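Local atomic coordinates of trichosurin (Trichosurus vulpecula, PDB entry 2RA6), a protein that probably carries small hydrophobic molecules in possum milk whey, and here holds 4-ethylphenol in the pocket of its lipocalin beta barrel. Residues B[38-41]-B[45-48]; B[142-147]-B[155-160]. The protein carries 1 engineered substitution. One frame throughout, in Å; residues are numbered along the deposited sequence.

Contact 1 (B[38-41]-B[45-48]); sequences RSLI and GPFR
With its CG anti to the backbone N (chi1 -169°) and the chain extended as far as NE, R48 runs past the carbonyl of I41 and turns NH1 back onto it. The partners belong to the loop between strands 29-35 and 49-57 of the lipocalin barrel, where residues 45-48 form a type I beta turn. L40 sets its CG anti to the carbonyl carbon, and its CD2 branch rests on the P46 ring at CG, 3.5 Å away. The L40 CB lies obliquely to the F47 ring, while CG2 of I41 packs on F47 CB at 4.0 Å. V125 of strand 121-130 also touches L40, I41 and F47. The turn meets the L40 carbonyl: F47 N donates to L40 O at 2.8 Å, and the CA of G45 makes a weaker C-H...O approach to the same oxygen. A salt bridge from NE to E43 gives the R48 guanidinium a second partner and probably limits its rotation. The R48 NH1 to I41 O bond, 2.9 Å long with 159° at the hydrogen, lies only 1° out of the guanidinium plane and also in the carbonyl plane.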
loop_
_atom_site.group_PDB
_atom_site.type_symbol
_atom_site.label_atom_id
_atom_site.label_comp_id
_atom_site.label_asym_id
_atom_site.label_seq_id
_atom_site.Cartn_x
_atom_site.Cartn_y
_atom_site.Cartn_z
ATOM N N ARG B 38 2.608 14.844 -7.360
ATOM C CA ARG B 38 3.084 15.013 -8.727
ATOM C C ARG B 38 4.558 15.371 -8.863
ATOM O O ARG B 38 5.196 14.987 -9.841
ATOM C CB ARG B 38 2.233 16.049 -9.474
ATOM C CG ARG B 38 2.529 16.092 -10.969
ATOM C CD ARG B 38 1.305 16.486 -11.782
ATOM N NE ARG B 38 0.861 17.851 -11.526
ATOM C CZ ARG B 38 1.388 18.931 -12.093
ATOM N NH1 ARG B 38 2.387 18.810 -12.956
ATOM N NH2 ARG B 38 0.911 20.135 -11.798
ATOM N N SER B 39 5.109 16.099 -7.895
ATOM C CA SER B 39 6.516 16.479 -7.979
ATOM C C SER B 39 7.412 15.246 -8.035
ATOM O O SER B 39 8.511 15.293 -8.582
ATOM C CB SER B 39 6.921 17.359 -6.787
ATOM O OG SER B 39 7.106 16.593 -5.611
ATOM N N LEU B 40 6.936 14.136 -7.481
ATOM C CA LEU B 40 7.715 12.904 -7.476
ATOM C C LEU B 40 7.930 12.322 -8.865
ATOM O O LEU B 40 8.924 11.633 -9.097
ATOM C CB LEU B 40 7.036 11.845 -6.611
ATOM C CG LEU B 40 6.967 12.124 -5.109
ATOM C CD1 LEU B 40 6.201 10.996 -4.431
ATOM C CD2 LEU B 40 8.377 12.238 -4.541
ATOM N N ILE B 41 7.003 12.588 -9.780
ATOM C CA ILE B 41 7.119 12.050 -11.131
ATOM C C ILE B 41 7.328 13.088 -12.227
ATOM O O ILE B 41 7.376 12.747 -13.405
ATOM C CB ILE B 41 5.898 11.165 -11.487
ATOM C CG1 ILE B 41 4.589 11.929 -11.256
ATOM C CG2 ILE B 41 5.928 9.894 -10.642
ATOM C CD1 ILE B 41 3.343 11.171 -11.727
ATOM N N GLY B 45 12.110 14.655 -10.604
ATOM C CA GLY B 45 11.461 13.927 -9.525
ATOM C C GLY B 45 12.133 12.591 -9.274
ATOM O O GLY B 45 12.561 11.930 -10.223
ATOM N N PRO B 46 12.235 12.156 -8.008
ATOM C CA PRO B 46 12.876 10.881 -7.684
ATOM C C PRO B 46 12.244 9.645 -8.316
ATOM O O PRO B 46 12.907 8.616 -8.463
ATOM C CB PRO B 46 12.829 10.848 -6.156
ATOM C CG PRO B 46 11.603 11.632 -5.837
ATOM C CD PRO B 46 11.692 12.791 -6.794
ATOM N N PHE B 47 10.973 9.734 -8.693
ATOM C CA PHE B 47 10.314 8.580 -9.298
ATOM C C PHE B 47 10.071 8.709 -10.793
ATOM O O PHE B 47 9.330 7.916 -11.378
ATOM C CB PHE B 47 9.004 8.263 -8.577
ATOM C CG PHE B 47 9.196 7.548 -7.272
ATOM C CD1 PHE B 47 9.371 8.262 -6.090
ATOM C CD2 PHE B 47 9.226 6.157 -7.225
ATOM C CE1 PHE B 47 9.570 7.601 -4.879
ATOM C CE2 PHE B 47 9.425 5.484 -6.021
ATOM C CZ PHE B 47 9.597 6.208 -4.844
ATOM N N ARG B 48 10.692 9.705 -11.414
ATOM C CA ARG B 48 10.550 9.860 -12.851
ATOM C C ARG B 48 11.682 9.053 -13.466
ATOM O O ARG B 48 12.691 9.596 -13.924
ATOM C CB ARG B 48 10.646 11.326 -13.286
ATOM C CG ARG B 48 10.243 11.525 -14.746
ATOM C CD ARG B 48 10.279 12.987 -15.165
ATOM N NE ARG B 48 9.944 13.151 -16.577
ATOM C CZ ARG B 48 8.707 13.165 -17.065
ATOM N NH1 ARG B 48 7.663 13.032 -16.256
ATOM N NH2 ARG B 48 8.510 13.304 -18.371
#

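Contact 2 (B[142-147]-B[155-160]); sequences RFEEDF and ENILDI
I157 carries the apolar part of this contact, meeting E144 and F147 on one side of the helix. Its CG1 sits 3.4 Å from CD2 of the F147 ring, approached obliquely, and the two side chains run alongside each other with their ends pointing opposite ways. CD1 continues along the same path to the helix backbone, reaching E144 O at 3.7 Å. The other branch, I157 CG2, is anti to the backbone N and comes within 3.6 Å of E144 CG, and the methylene part of the glutamate offers it an apolar surface. The F147 ring, whose CG is anti to the backbone N (chi1 180°), presents its edge to N156: F147 CE2 is 3.8 Å from N156 CB, nearly in the ring plane. F147 also stacks on F152, and A34 of strand 29-35 touches it from the barrel.

These contacts pack helix 137-148, the C-terminal helix characteristic of lipocalins, against the outside of the barrel. Strand 157-159 runs almost antiparallel to the helix segment (168°), their axes 10.3 Å apart, and pairs with strand 29-35.

No direct hydrogen bond joins the two segments. The polar link is a water that donates both to E144 OE2 and to D159 OD2, each at 2.7 Å. E144 OE2 and D159 OD2 stand 4.4 Å apart, and any repulsion between them would probably be eased by this water and by K140, which forms a salt bridge with D159 OD2. D159 OD1 is hydrogen-bonded to S161 OG, while N156 ND2 bonds to S35 O.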
loop_
_atom_site.group_PDB
_atom_site.type_symbol
_atom_site.label_atom_id
_atom_site.label_comp_id
_atom_site.label_asym_id
_atom_site.label_seq_id
_atom_site.Cartn_x
_atom_site.Cartn_y
_atom_site.Cartn_z
ATOM N N ARG B 142 -8.343 2.169 -17.763
ATOM C CA ARG B 142 -8.612 1.457 -16.516
ATOM C C ARG B 142 -7.601 1.858 -15.439
ATOM O O ARG B 142 -7.974 2.114 -14.294
ATOM C CB ARG B 142 -8.568 -0.052 -16.767
ATOM C CG ARG B 142 -8.924 -0.908 -15.562
ATOM C CD ARG B 142 -8.912 -2.389 -15.930
ATOM N NE ARG B 142 -7.641 -2.785 -16.534
ATOM C CZ ARG B 142 -7.344 -4.020 -16.925
ATOM N NH1 ARG B 142 -8.226 -5.001 -16.781
ATOM N NH2 ARG B 142 -6.162 -4.276 -17.469
ATOM N N PHE B 143 -6.329 1.930 -15.818
ATOM C CA PHE B 143 -5.269 2.307 -14.888
ATOM C C PHE B 143 -5.531 3.703 -14.339
ATOM O O PHE B 143 -5.473 3.940 -13.128
ATOM C CB PHE B 143 -3.921 2.297 -15.613
ATOM C CG PHE B 143 -2.762 2.775 -14.774
ATOM C CD1 PHE B 143 -2.133 1.924 -13.871
ATOM C CD2 PHE B 143 -2.268 4.065 -14.930
ATOM C CE1 PHE B 143 -1.020 2.358 -13.134
ATOM C CE2 PHE B 143 -1.164 4.510 -14.205
ATOM C CZ PHE B 143 -0.539 3.658 -13.308
ATOM N N GLU B 144 -5.817 4.633 -15.243
ATOM C CA GLU B 144 -6.074 6.018 -14.864
ATOM C C GLU B 144 -7.326 6.188 -14.009
ATOM O O GLU B 144 -7.316 6.946 -13.038
ATOM C CB GLU B 144 -6.139 6.879 -16.129
ATOM C CG GLU B 144 -4.748 7.144 -16.698
ATOM C CD GLU B 144 -4.750 7.546 -18.157
ATOM O OE1 GLU B 144 -5.707 8.218 -18.594
ATOM O OE2 GLU B 144 -3.775 7.200 -18.864
ATOM N N GLU B 145 -8.397 5.478 -14.352
ATOM C CA GLU B 145 -9.630 5.573 -13.583
ATOM C C GLU B 145 -9.447 4.961 -12.199
ATOM O O GLU B 145 -9.975 5.479 -11.213
ATOM C CB GLU B 145 -10.779 4.876 -14.315
ATOM C CG GLU B 145 -11.094 5.492 -15.663
ATOM C CD GLU B 145 -12.339 4.906 -16.292
ATOM O OE1 GLU B 145 -12.496 3.667 -16.255
ATOM O OE2 GLU B 145 -13.151 5.685 -16.831
ATOM N N ASP B 146 -8.700 3.864 -12.115
ATOM C CA ASP B 146 -8.477 3.236 -10.816
ATOM C C ASP B 146 -7.728 4.194 -9.907
ATOM O O ASP B 146 -7.968 4.236 -8.698
ATOM C CB ASP B 146 -7.684 1.938 -10.954
ATOM C CG ASP B 146 -8.510 0.817 -11.541
ATOM O OD1 ASP B 146 -9.751 0.854 -11.387
ATOM O OD2 ASP B 146 -7.922 -0.104 -12.138
ATOM N N PHE B 147 -6.819 4.964 -10.493
ATOM C CA PHE B 147 -6.052 5.934 -9.729
ATOM C C PHE B 147 -6.971 7.058 -9.252
ATOM O O PHE B 147 -7.003 7.385 -8.063
ATOM C CB PHE B 147 -4.924 6.509 -10.589
ATOM C CG PHE B 147 -4.082 7.531 -9.878
ATOM C CD1 PHE B 147 -3.231 7.157 -8.844
ATOM C CD2 PHE B 147 -4.149 8.871 -10.239
ATOM C CE1 PHE B 147 -2.454 8.109 -8.177
ATOM C CE2 PHE B 147 -3.380 9.830 -9.582
ATOM C CZ PHE B 147 -2.532 9.444 -8.549
ATOM N N GLU B 155 -4.754 15.439 -13.150
ATOM C CA GLU B 155 -3.488 16.134 -13.342
ATOM C C GLU B 155 -2.301 15.402 -12.729
ATOM O O GLU B 155 -1.155 15.679 -13.077
ATOM C CB GLU B 155 -3.577 17.543 -12.750
ATOM C CG GLU B 155 -4.619 18.423 -13.411
ATOM C CD GLU B 155 -4.887 19.690 -12.622
ATOM O OE1 GLU B 155 -5.361 19.583 -11.468
ATOM O OE2 GLU B 155 -4.626 20.790 -13.156
ATOM N N ASN B 156 -2.575 14.471 -11.819
ATOM C CA ASN B 156 -1.514 13.710 -11.160
ATOM C C ASN B 156 -1.126 12.461 -11.936
ATOM O O ASN B 156 -0.359 11.633 -11.450
ATOM C CB ASN B 156 -1.943 13.333 -9.745
ATOM C CG ASN B 156 -1.739 14.467 -8.763
ATOM O OD1 ASN B 156 -2.010 15.626 -9.073
ATOM N ND2 ASN B 156 -1.265 14.136 -7.570
ATOM N N ILE B 157 -1.667 12.336 -13.141
ATOM C CA ILE B 157 -1.369 11.209 -14.013
ATOM C C ILE B 157 -0.559 11.756 -15.182
ATOM O O ILE B 157 -0.937 12.756 -15.795
ATOM C CB ILE B 157 -2.659 10.573 -14.565
ATOM C CG1 ILE B 157 -3.478 9.976 -13.424
ATOM C CG2 ILE B 157 -2.309 9.509 -15.605
ATOM C CD1 ILE B 157 -4.885 9.564 -13.827
ATOM N N LEU B 158 0.563 11.114 -15.477
ATOM C CA LEU B 158 1.404 11.536 -16.584
ATOM C C LEU B 158 1.566 10.399 -17.579
ATOM O O LEU B 158 2.222 9.405 -17.285
ATOM C CB LEU B 158 2.782 11.966 -16.083
ATOM C CG LEU B 158 2.805 13.158 -15.123
ATOM C CD1 LEU B 158 4.239 13.454 -14.706
ATOM C CD2 LEU B 158 2.186 14.372 -15.809
ATOM N N ASP B 159 0.948 10.543 -18.746
ATOM C CA ASP B 159 1.057 9.536 -19.796
ATOM C C ASP B 159 2.314 9.954 -20.548
ATOM O O ASP B 159 2.294 10.942 -21.280
ATOM C CB ASP B 159 -0.152 9.620 -20.728
ATOM C CG ASP B 159 -0.117 8.580 -21.831
ATOM O OD1 ASP B 159 0.988 8.140 -22.202
ATOM O OD2 ASP B 159 -1.199 8.216 -22.339
ATOM N N ILE B 160 3.410 9.226 -20.374
ATOM C CA ILE B 160 4.638 9.623 -21.049
ATOM C C ILE B 160 4.847 8.981 -22.412
ATOM O O ILE B 160 5.893 9.166 -23.034
ATOM C CB ILE B 160 5.877 9.351 -20.187
ATOM C CG1 ILE B 160 6.027 7.852 -19.954
ATOM C CG2 ILE B 160 5.773 10.116 -18.869
ATOM C CD1 ILE B 160 7.380 7.465 -19.398
HETATM O O HOH W 1 -3.599 8.554 -21.199
#

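Overall arrangement
Both contacts lie against strand 29-35, the element they share, and both are partly buried: L40, I41 and F47 in contact 1 and F147 and N156 in contact 2 are buried, while R48 and the acidic pair of contact 2 are partly exposed. Contact 1 folds the loop after this strand back on itself; contact 2 sets the C-terminal helix against strand 157-159. The loop combines apolar packing with direct hydrogen bonds to its own carbonyls, whereas no direct hydrogen bond joins helix and strand, and a water spans their two acidic groups. The centres are 14 Å apart, yet L158 CD1 packs 3.5 Å from I41 O, and I41 CD1 approaches N156 O.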